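Long-range contacts in putative histidine protein kinase (Rhodobacter sphaeroides, PDB 3KYJ), which is the phosphotransfer (Hpt) domain of CheA3, a histidine kinase that probably autophosphorylates and passes the phosphate on, relaying chemoreceptor signals to the flagellar motors: residues 24-35 against 92-103; 63-72 against 114-125. One frame throughout, in Å; residues are numbered along the deposited sequence. Where two conformers were deposited one is given.

Contact 1: residues 24-35 against 92-103; sequences LDAMEASLLALQ and VEILLFASDTLR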
loop_
_atom_site.group_PDB
_atom_site.type_symbol
_atom_site.label_atom_id
_atom_site.label_comp_id
_atom_site.label_asym_id
_atom_site.label_seq_id
_atom_site.Cartn_x
_atom_site.Cartn_y
_atom_site.Cartn_z
ATOM N N LEU A 24 -12.508 -3.839 -2.591
ATOM C CA LEU A 24 -13.657 -3.372 -3.366
ATOM C C LEU A 24 -14.961 -3.495 -2.566
ATOM O O LEU A 24 -15.854 -2.649 -2.707
ATOM C CB LEU A 24 -13.760 -4.080 -4.722
ATOM C CG LEU A 24 -12.586 -3.785 -5.666
ATOM C CD1 LEU A 24 -12.825 -4.499 -6.978
ATOM C CD2 LEU A 24 -12.421 -2.289 -5.884
ATOM N N ASP A 25 -15.067 -4.505 -1.699
ATOM C CA ASP A 25 -16.247 -4.607 -0.834
ATOM C C ASP A 25 -16.327 -3.369 0.068
ATOM O O ASP A 25 -17.409 -2.836 0.299
ATOM C CB ASP A 25 -16.206 -5.868 0.032
ATOM C CG ASP A 25 -16.572 -7.142 -0.739
ATOM O OD1 ASP A 25 -17.082 -7.056 -1.882
ATOM O OD2 ASP A 25 -16.349 -8.232 -0.179
ATOM N N ALA A 26 -15.181 -2.939 0.593
ATOM C CA ALA A 26 -15.143 -1.772 1.483
ATOM C C ALA A 26 -15.449 -0.488 0.697
ATOM O O ALA A 26 -16.143 0.394 1.182
ATOM C CB ALA A 26 -13.783 -1.675 2.179
ATOM N N MET A 27 -14.928 -0.397 -0.530
ATOM C CA MET A 27 -15.202 0.739 -1.390
ATOM C C MET A 27 -16.704 0.852 -1.668
ATOM O O MET A 27 -17.321 1.910 -1.449
ATOM C CB MET A 27 -14.418 0.605 -2.699
ATOM C CG MET A 27 -14.696 1.712 -3.691
ATOM S SD MET A 27 -13.829 1.393 -5.256
ATOM C CE MET A 27 -14.072 2.956 -6.066
ATOM N N GLU A 28 -17.303 -0.255 -2.092
ATOM C CA GLU A 28 -18.729 -0.271 -2.352
ATOM C C GLU A 28 -19.555 0.003 -1.097
ATOM O O GLU A 28 -20.531 0.743 -1.153
ATOM C CB GLU A 28 -19.157 -1.597 -2.981
ATOM C CG GLU A 28 -20.585 -1.522 -3.498
ATOM C CD GLU A 28 -21.148 -2.843 -3.983
ATOM O OE1 GLU A 28 -20.694 -3.908 -3.517
ATOM O OE2 GLU A 28 -22.082 -2.798 -4.810
ATOM N N ALA A 29 -19.183 -0.571 0.043
ATOM C CA ALA A 29 -19.963 -0.335 1.268
ATOM C C ALA A 29 -19.995 1.146 1.645
ATOM O O ALA A 29 -21.050 1.677 2.039
ATOM C CB ALA A 29 -19.420 -1.153 2.424
ATOM N N SER A 30 -18.843 1.817 1.553
ATOM C CA SER A 30 -18.794 3.237 1.900
ATOM C C SER A 30 -19.661 4.068 0.938
ATOM O O SER A 30 -20.363 4.997 1.363
ATOM C CB SER A 30 -17.368 3.760 1.873
ATOM O OG SER A 30 -16.552 3.052 2.794
ATOM N N LEU A 31 -19.591 3.758 -0.353
ATOM C CA LEU A 31 -20.345 4.506 -1.361
ATOM C C LEU A 31 -21.852 4.287 -1.215
ATOM O O LEU A 31 -22.642 5.229 -1.316
ATOM C CB LEU A 31 -19.868 4.095 -2.746
ATOM C CG LEU A 31 -18.436 4.549 -3.069
ATOM C CD1 LEU A 31 -17.951 3.888 -4.359
ATOM C CD2 LEU A 31 -18.378 6.065 -3.201
ATOM N N LEU A 32 -22.249 3.050 -0.922
ATOM C CA LEU A 32 -23.670 2.756 -0.728
ATOM C C LEU A 32 -24.174 3.425 0.548
ATOM O O LEU A 32 -25.298 3.895 0.581
ATOM C CB LEU A 32 -23.933 1.246 -0.696
ATOM C CG LEU A 32 -23.758 0.531 -2.048
ATOM C CD1 LEU A 32 -23.918 -0.945 -1.881
ATOM C CD2 LEU A 32 -24.721 1.058 -3.109
ATOM N N ALA A 33 -23.346 3.483 1.584
ATOM C CA ALA A 33 -23.721 4.202 2.796
ATOM C C ALA A 33 -23.928 5.692 2.514
ATOM O O ALA A 33 -24.897 6.290 3.010
ATOM C CB ALA A 33 -22.678 3.968 3.901
ATOM N N LEU A 34 -23.065 6.277 1.677
ATOM C CA LEU A 34 -23.201 7.680 1.318
ATOM C C LEU A 34 -24.470 7.899 0.505
ATOM O O LEU A 34 -25.205 8.860 0.701
ATOM C CB LEU A 34 -21.964 8.158 0.553
ATOM C CG LEU A 34 -20.687 8.254 1.388
ATOM C CD1 LEU A 34 -19.485 8.484 0.484
ATOM C CD2 LEU A 34 -20.796 9.351 2.463
ATOM N N GLN A 35 -24.749 6.978 -0.397
ATOM C CA GLN A 35 -25.937 7.081 -1.212
ATOM C C GLN A 35 -27.195 6.994 -0.357
ATOM O O GLN A 35 -28.214 7.586 -0.695
ATOM C CB GLN A 35 -25.909 5.970 -2.259
ATOM C CG GLN A 35 -26.866 6.139 -3.374
ATOM C CD GLN A 35 -26.645 5.080 -4.426
ATOM O OE1 GLN A 35 -26.684 3.889 -4.132
ATOM N NE2 GLN A 35 -26.384 5.507 -5.654
ATOM N N VAL A 92 -20.205 10.368 -5.843
ATOM C CA VAL A 92 -20.606 9.061 -5.346
ATOM C C VAL A 92 -20.987 8.154 -6.512
ATOM O O VAL A 92 -20.596 6.997 -6.577
ATOM C CB VAL A 92 -21.732 9.171 -4.291
ATOM C CG1 VAL A 92 -22.282 7.799 -3.951
ATOM C CG2 VAL A 92 -21.202 9.885 -3.053
ATOM N N GLU A 93 -21.719 8.721 -7.464
ATOM C CA GLU A 93 -22.174 8.000 -8.644
ATOM C C GLU A 93 -21.015 7.473 -9.510
ATOM O O GLU A 93 -20.990 6.303 -9.912
ATOM C CB GLU A 93 -23.035 8.958 -9.480
ATOM C CG GLU A 93 -23.459 8.477 -10.831
ATOM C CD GLU A 93 -24.256 9.541 -11.568
ATOM O OE1 GLU A 93 -25.121 10.193 -10.934
ATOM O OE2 GLU A 93 -24.012 9.726 -12.779
ATOM N N ILE A 94 -20.084 8.365 -9.815
ATOM C CA ILE A 94 -18.930 8.030 -10.646
ATOM C C ILE A 94 -18.104 6.944 -9.936
ATOM O O ILE A 94 -17.623 5.996 -10.566
ATOM C CB ILE A 94 -18.059 9.253 -10.943
ATOM C CG1 ILE A 94 -18.829 10.241 -11.834
ATOM C CG2 ILE A 94 -16.763 8.841 -11.634
ATOM C CD1 ILE A 94 -18.184 11.605 -11.908
ATOM N N LEU A 95 -17.963 7.050 -8.622
ATOM C CA LEU A 95 -17.156 6.070 -7.898
ATOM C C LEU A 95 -17.860 4.720 -7.775
ATOM O O LEU A 95 -17.182 3.691 -7.737
ATOM C CB LEU A 95 -16.715 6.598 -6.546
ATOM C CG LEU A 95 -15.750 7.779 -6.581
ATOM C CD1 LEU A 95 -15.509 8.364 -5.186
ATOM C CD2 LEU A 95 -14.422 7.343 -7.223
ATOM N N LEU A 96 -19.195 4.705 -7.704
ATOM C CA LEU A 96 -19.933 3.447 -7.753
ATOM C C LEU A 96 -19.697 2.752 -9.112
ATOM O O LEU A 96 -19.459 1.553 -9.164
ATOM C CB LEU A 96 -21.437 3.637 -7.507
ATOM C CG LEU A 96 -21.799 3.662 -6.026
ATOM C CD1 LEU A 96 -23.252 4.117 -5.863
ATOM C CD2 LEU A 96 -21.576 2.297 -5.405
ATOM N N PHE A 97 -19.749 3.519 -10.201
ATOM C CA PHE A 97 -19.424 3.002 -11.529
ATOM C C PHE A 97 -17.981 2.485 -11.533
ATOM O O PHE A 97 -17.696 1.391 -12.034
ATOM C CB PHE A 97 -19.647 4.128 -12.565
ATOM C CG PHE A 97 -19.308 3.770 -13.990
ATOM C CD1 PHE A 97 -19.659 2.556 -14.528
ATOM C CD2 PHE A 97 -18.624 4.669 -14.771
ATOM C CE1 PHE A 97 -19.336 2.244 -15.863
ATOM C CE2 PHE A 97 -18.303 4.365 -16.090
ATOM C CZ PHE A 97 -18.650 3.155 -16.615
ATOM N N ALA A 98 -17.071 3.253 -10.941
ATOM C CA ALA A 98 -15.687 2.814 -10.841
ATOM C C ALA A 98 -15.562 1.504 -10.078
ATOM O O ALA A 98 -14.794 0.640 -10.477
ATOM C CB ALA A 98 -14.811 3.875 -10.234
ATOM N N SER A 99 -16.312 1.339 -8.991
ATOM C CA SER A 99 -16.185 0.127 -8.193
ATOM C C SER A 99 -16.623 -1.077 -9.027
ATOM O O SER A 99 -15.966 -2.118 -8.985
ATOM C CB SER A 99 -16.951 0.239 -6.862
ATOM O OG SER A 99 -18.343 0.197 -7.023
ATOM N N ASP A 100 -17.693 -0.930 -9.812
ATOM C CA ASP A 100 -18.143 -2.039 -10.650
ATOM C C ASP A 100 -17.112 -2.362 -11.729
ATOM O O ASP A 100 -16.892 -3.529 -12.049
ATOM C CB ASP A 100 -19.489 -1.720 -11.302
ATOM C CG ASP A 100 -20.650 -1.833 -10.335
ATOM O OD1 ASP A 100 -20.515 -2.513 -9.286
ATOM O OD2 ASP A 100 -21.707 -1.255 -10.650
ATOM N N THR A 101 -16.508 -1.319 -12.285
ATOM C CA THR A 101 -15.502 -1.456 -13.331
ATOM C C THR A 101 -14.255 -2.151 -12.770
ATOM O O THR A 101 -13.736 -3.106 -13.364
ATOM C CB THR A 101 -15.130 -0.084 -13.903
ATOM O OG1 THR A 101 -16.286 0.518 -14.504
ATOM C CG2 THR A 101 -14.018 -0.226 -14.961
ATOM N N LEU A 102 -13.786 -1.685 -11.610
ATOM C CA LEU A 102 -12.652 -2.315 -10.927
ATOM C C LEU A 102 -12.910 -3.784 -10.576
ATOM O O LEU A 102 -12.007 -4.607 -10.677
ATOM C CB LEU A 102 -12.270 -1.516 -9.690
ATOM C CG LEU A 102 -11.692 -0.121 -9.965
ATOM C CD1 LEU A 102 -11.518 0.672 -8.659
ATOM C CD2 LEU A 102 -10.359 -0.121 -10.716
ATOM N N ARG A 103 -14.149 -4.113 -10.215
ATOM C CA ARG A 103 -14.509 -5.483 -9.858
ATOM C C ARG A 103 -14.392 -6.403 -11.072
ATOM O O ARG A 103 -13.938 -7.537 -10.955
ATOM C CB ARG A 103 -15.933 -5.546 -9.300
ATOM C CG ARG A 103 -16.394 -6.951 -8.909
ATOM C CD ARG A 103 -15.875 -7.370 -7.546
ATOM N NE ARG A 103 -16.411 -6.521 -6.483
ATOM C CZ ARG A 103 -16.233 -6.741 -5.187
ATOM N NH1 ARG A 103 -15.530 -7.789 -4.783
ATOM N NH2 ARG A 103 -16.760 -5.907 -4.302
#

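Contact 2: residues 63-72 against 114-125; sequences LSVVESRAHL and ADVEGTGSEALM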
loop_
_atom_site.group_PDB
_atom_site.type_symbol
_atom_site.label_atom_id
_atom_site.label_comp_id
_atom_site.label_asym_id
_atom_site.label_seq_id
_atom_site.Cartn_x
_atom_site.Cartn_y
_atom_site.Cartn_z
ATOM N N LEU A 63 0.375 -4.062 -12.844
ATOM C CA LEU A 63 -0.846 -3.960 -13.649
ATOM C C LEU A 63 -1.157 -2.480 -13.823
ATOM O O LEU A 63 -2.082 -1.950 -13.223
ATOM C CB LEU A 63 -1.989 -4.738 -12.994
ATOM C CG LEU A 63 -1.649 -6.172 -12.590
ATOM C CD1 LEU A 63 -2.806 -6.850 -11.857
ATOM C CD2 LEU A 63 -1.233 -6.975 -13.819
ATOM N N SER A 64 -0.387 -1.830 -14.688
ATOM C CA SER A 64 -0.408 -0.373 -14.802
ATOM C C SER A 64 -1.748 0.194 -15.305
ATOM O O SER A 64 -2.121 1.298 -14.904
ATOM C CB SER A 64 0.739 0.123 -15.705
ATOM O OG SER A 64 2.035 -0.176 -15.173
ATOM N N VAL A 65 -2.479 -0.543 -16.136
ATOM C CA VAL A 65 -3.764 -0.026 -16.612
ATOM C C VAL A 65 -4.737 -0.077 -15.435
ATOM O O VAL A 65 -5.392 0.906 -15.139
ATOM C CB VAL A 65 -4.305 -0.790 -17.838
ATOM C CG1 VAL A 65 -5.774 -0.364 -18.155
ATOM C CG2 VAL A 65 -3.412 -0.525 -19.063
ATOM N N VAL A 66 -4.806 -1.206 -14.740
ATOM C CA VAL A 66 -5.668 -1.282 -13.539
ATOM C C VAL A 66 -5.296 -0.169 -12.531
ATOM O O VAL A 66 -6.161 0.564 -12.031
ATOM C CB VAL A 66 -5.607 -2.666 -12.844
ATOM C CG1 VAL A 66 -6.392 -2.627 -11.541
ATOM C CG2 VAL A 66 -6.158 -3.774 -13.702
ATOM N N GLU A 67 -4.001 -0.038 -12.273
ATOM C CA GLU A 67 -3.481 0.954 -11.353
ATOM C C GLU A 67 -3.957 2.352 -11.728
ATOM O O GLU A 67 -4.355 3.119 -10.872
ATOM C CB GLU A 67 -1.961 0.888 -11.323
ATOM C CG GLU A 67 -1.317 1.831 -10.318
ATOM C CD GLU A 67 0.189 1.827 -10.375
ATOM O OE1 GLU A 67 0.773 1.007 -11.098
ATOM O OE2 GLU A 67 0.797 2.667 -9.712
ATOM N N SER A 68 -3.928 2.679 -13.018
ATOM C CA SER A 68 -4.259 4.045 -13.442
ATOM C C SER A 68 -5.731 4.394 -13.180
ATOM O O SER A 68 -6.047 5.558 -12.925
ATOM C CB SER A 68 -3.930 4.232 -14.933
ATOM O OG SER A 68 -4.754 3.444 -15.789
ATOM N N ARG A 69 -6.620 3.410 -13.240
ATOM C CA ARG A 69 -8.041 3.675 -12.937
ATOM C C ARG A 69 -8.212 3.920 -11.432
ATOM O O ARG A 69 -8.896 4.855 -11.009
ATOM C CB ARG A 69 -8.940 2.529 -13.376
ATOM C CG ARG A 69 -9.375 2.570 -14.859
ATOM C CD ARG A 69 -8.189 2.502 -15.794
ATOM N NE ARG A 69 -8.613 2.420 -17.185
ATOM C CZ ARG A 69 -7.878 2.844 -18.216
ATOM N NH1 ARG A 69 -6.731 3.486 -18.046
ATOM N NH2 ARG A 69 -8.360 2.687 -19.437
ATOM N N ALA A 70 -7.589 3.073 -10.614
ATOM C CA ALA A 70 -7.649 3.255 -9.169
ATOM C C ALA A 70 -7.001 4.583 -8.774
ATOM O O ALA A 70 -7.489 5.288 -7.872
ATOM C CB ALA A 70 -6.974 2.076 -8.455
ATOM N N HIS A 71 -5.918 4.959 -9.456
ATOM C CA HIS A 71 -5.218 6.181 -9.123
ATOM C C HIS A 71 -6.109 7.396 -9.343
ATOM O O HIS A 71 -6.130 8.314 -8.530
ATOM C CB HIS A 71 -3.888 6.308 -9.890
ATOM C CG HIS A 71 -3.065 7.467 -9.435
ATOM N ND1 HIS A 71 -2.739 8.521 -10.256
ATOM C CD2 HIS A 71 -2.596 7.790 -8.206
ATOM C CE1 HIS A 71 -2.047 9.415 -9.569
ATOM N NE2 HIS A 71 -1.936 8.988 -8.324
ATOM N N LEU A 72 -6.819 7.436 -10.462
ATOM C CA LEU A 72 -7.664 8.596 -10.699
ATOM C C LEU A 72 -8.815 8.648 -9.699
ATOM O O LEU A 72 -9.202 9.739 -9.264
ATOM C CB LEU A 72 -8.198 8.634 -12.122
ATOM C CG LEU A 72 -7.262 9.219 -13.173
ATOM C CD1 LEU A 72 -8.098 9.713 -14.351
ATOM C CD2 LEU A 72 -6.380 10.347 -12.674
ATOM N N ALA A 114 -2.567 -11.177 -15.923
ATOM C CA ALA A 114 -2.011 -10.102 -16.742
ATOM C C ALA A 114 -2.881 -8.861 -16.646
ATOM O O ALA A 114 -4.005 -8.938 -16.175
ATOM C CB ALA A 114 -1.889 -10.543 -18.201
ATOM N N ASP A 115 -2.346 -7.739 -17.109
ATOM C CA ASP A 115 -3.074 -6.467 -17.090
ATOM C C ASP A 115 -4.228 -6.530 -18.082
ATOM O O ASP A 115 -4.254 -7.364 -18.987
ATOM C CB ASP A 115 -2.116 -5.320 -17.403
ATOM C CG ASP A 115 -2.578 -3.965 -16.875
ATOM O OD1 ASP A 115 -3.623 -3.843 -16.196
ATOM O OD2 ASP A 115 -1.835 -3.002 -17.153
ATOM N N VAL A 116 -5.194 -5.642 -17.900
ATOM C CA VAL A 116 -6.364 -5.592 -18.764
ATOM C C VAL A 116 -6.071 -4.677 -19.901
ATOM O O VAL A 116 -5.148 -3.851 -19.825
ATOM C CB VAL A 116 -7.592 -4.989 -18.042
ATOM C CG1 VAL A 116 -8.024 -5.875 -16.925
ATOM C CG2 VAL A 116 -7.274 -3.593 -17.534
ATOM N N GLU A 117 -6.847 -4.861 -20.968
ATOM C CA GLU A 117 -6.949 -3.868 -22.002
ATOM C C GLU A 117 -7.847 -2.744 -21.538
ATOM O O GLU A 117 -8.988 -2.948 -21.027
ATOM C CB GLU A 117 -7.519 -4.466 -23.288
ATOM C CG GLU A 117 -6.601 -5.469 -23.975
ATOM C CD GLU A 117 -5.281 -4.864 -24.418
ATOM O OE1 GLU A 117 -5.246 -3.657 -24.735
ATOM O OE2 GLU A 117 -4.273 -5.602 -24.464
ATOM N N GLY A 118 -7.308 -1.551 -21.733
ATOM C CA GLY A 118 -7.914 -0.337 -21.241
ATOM C C GLY A 118 -9.168 0.110 -21.949
ATOM O O GLY A 118 -9.860 0.961 -21.419
ATOM N N THR A 119 -9.462 -0.441 -23.123
ATOM C CA THR A 119 -10.566 0.054 -23.944
ATOM C C THR A 119 -11.912 0.155 -23.225
ATOM O O THR A 119 -12.621 1.166 -23.322
ATOM C CB THR A 119 -10.773 -0.854 -25.134
ATOM O OG1 THR A 119 -9.501 -1.134 -25.716
ATOM C CG2 THR A 119 -11.696 -0.192 -26.137
ATOM N N GLY A 120 -12.274 -0.898 -22.499
ATOM C CA GLY A 120 -13.568 -0.964 -21.848
ATOM C C GLY A 120 -13.781 0.100 -20.780
ATOM O O GLY A 120 -14.924 0.454 -20.462
ATOM N N SER A 121 -12.688 0.630 -20.235
ATOM C CA SER A 121 -12.765 1.593 -19.139
ATOM C C SER A 121 -12.357 3.022 -19.536
ATOM O O SER A 121 -12.218 3.898 -18.688
ATOM C CB SER A 121 -11.954 1.098 -17.922
ATOM O OG SER A 121 -10.595 0.856 -18.273
ATOM N N GLU A 122 -12.217 3.281 -20.837
ATOM C CA GLU A 122 -11.886 4.635 -21.270
ATOM C C GLU A 122 -13.002 5.623 -20.888
ATOM O O GLU A 122 -12.725 6.772 -20.551
ATOM C CB GLU A 122 -11.663 4.684 -22.790
ATOM C CG GLU A 122 -10.327 4.134 -23.234
ATOM C CD GLU A 122 -10.157 4.121 -24.751
ATOM O OE1 GLU A 122 -10.760 4.956 -25.459
ATOM O OE2 GLU A 122 -9.383 3.283 -25.211
ATOM N N ALA A 123 -14.253 5.183 -20.928
ATOM C CA ALA A 123 -15.361 6.073 -20.555
ATOM C C ALA A 123 -15.270 6.491 -19.087
ATOM O O ALA A 123 -15.460 7.655 -18.743
ATOM C CB ALA A 123 -16.698 5.400 -20.828
ATOM N N LEU A 124 -14.955 5.531 -18.230
ATOM C CA LEU A 124 -14.790 5.826 -16.821
ATOM C C LEU A 124 -13.680 6.842 -16.650
ATOM O O LEU A 124 -13.803 7.774 -15.853
ATOM C CB LEU A 124 -14.463 4.554 -16.047
ATOM C CG LEU A 124 -13.981 4.798 -14.610
ATOM C CD1 LEU A 124 -15.076 5.441 -13.744
ATOM C CD2 LEU A 124 -13.505 3.492 -13.989
ATOM N N MET A 125 -12.573 6.663 -17.374
ATOM C CA MET A 125 -11.466 7.582 -17.230
ATOM C C MET A 125 -11.910 8.998 -17.625
ATOM O O MET A 125 -11.589 9.966 -16.966
ATOM C CB MET A 125 -10.249 7.119 -18.045
ATOM C CG MET A 125 -9.605 5.812 -17.513
ATOM S SD MET A 125 -8.889 6.029 -15.875
ATOM C CE MET A 125 -7.359 6.866 -16.307
#

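Contact 1: residues 24-35 against 92-103
Leu-96 O is gripped twice, by the backbone N of Asp-100 and by Ser-99 OG at 2.8 Å, and both Leu-96 and Ser-99 touch segment 24-35. Because Ser-99 OG turns back to its own helix, its CB is the part that faces Met-27.

The two helices run nearly antiparallel, at 157°, and the segment axes come within 9.7 Å at their closest approach. Two side chains act as knobs into holes. Met-27, extended beyond CG, sits among Leu-95, Ala-98, Ser-99 and Leu-102. Its SD comes to 3.7 Å from Ser-99 CB. Leu-96 goes the other way, into the hole formed by Glu-28, Leu-31, Leu-32 and Gln-35. Its CD2 branch touches Leu-31 CB at 3.6 Å, while CD1 lies against the Gln-35 amide. Leu-31 crosses Leu-95 at about a right angle, with CD1 3.7 Å from Leu-95 CB.

Beyond this apolar part, Arg-103 makes a salt bridge in one of its two deposited conformers. There its NH2 donates a hydrogen bond to Asp-25 OD1 at 2.7 Å, on the anti side of the oxygen. One N-H reaches one oxygen, and the planes are 40° apart, so the bridge is not a coplanar two-bond pair. Arg-103 CG stands anti to the backbone N (chi1 180°), and bends at chi2 and chi3 then fold the chain back across Leu-24. Leu-24 CB lies over one guanidinium face, offset toward its rim, 3.5 Å from Arg-103 NH2. Glu-28 OE1 is 4.5 Å from NH2, beyond bonding range.

The contact pairs helices 10-35 and 89-112 of the Hpt helical bundle. Phe-54 and Leu-47 of helix 40-60 also cover Leu-24 and Met-27. The seam is thus mainly apolar, with charge pairing confined to the Arg-103 end, where in this conformer the nearby carboxylates would probably stabilise the guanidinium charge.

Contact 2: residues 63-72 against 114-125
Asp-115 meets the start of helix 64-82 with both carboxylate oxygens. OD2 accepts from Val-65 N at 2.7 Å and 170°, and OD1 from Val-66 N at 3.2 Å. Both use syn lone pairs, so the carboxylate spans two first-turn amides. Its CG is anti to the backbone N (chi1 -156°), which carries the group across to the helix. Val-116 follows with CG2 against Val-65 CG1 at 3.6 Å; Val-66 CG2 lies beyond. At Gly-118 the backbone O takes a weak bond from Arg-69 NH2. Ser-121 OG accepts from Arg-69 NE at 2.7 Å. These two oxygens hold the guanidinium at its edge, near its plane. Met-125 covers one guanidinium face, its CG 3.5 Å from Arg-69 CZ. Val-65 CG1 covers the opposite face from within the arginine's own helix. Met-125 CE continues to Leu-72 CD1 in one of the two deposited conformers of Leu-72. Arg-69 NH1 also donates to Ser-68 OG, a partner tilted from the plane. A leucine in place of Arg-69 would probably leave Ser-121 OG without its NE donor and the Gly-118 to Ser-121 turn without its polar tie to helix 64-82. The chemistry implies two polar attachments: a carboxylate on the first-turn amides of helix 64-82, where the helix dipole would probably stabilise its charge, and a buried arginine tying down the connection between helices 89-112 and 122-135.

The segments of contacts 1 and 2 alternate along the chain, and their centres lie about 16 Å apart on opposite sides of the chain's centre. They nevertheless touch. Phe-97 CD2 of contact 1 packs 3.8 Å from Leu-124 CD1 of contact 2, and Thr-101 CG2 lies 3.8 Å from Ser-121 CB. Helix 89-112 thus has helix 10-35 on one side and the start of helix 122-135 on another. Leu-102 also touches Arg-69. Helix 40-60, which carries His-52, the predicted phosphorylation site, unmodified here, is shared: its Phe-54 touches both Leu-24 and Val-66. The bound sodium ion is about 8 Å from the side chain of Leu-34.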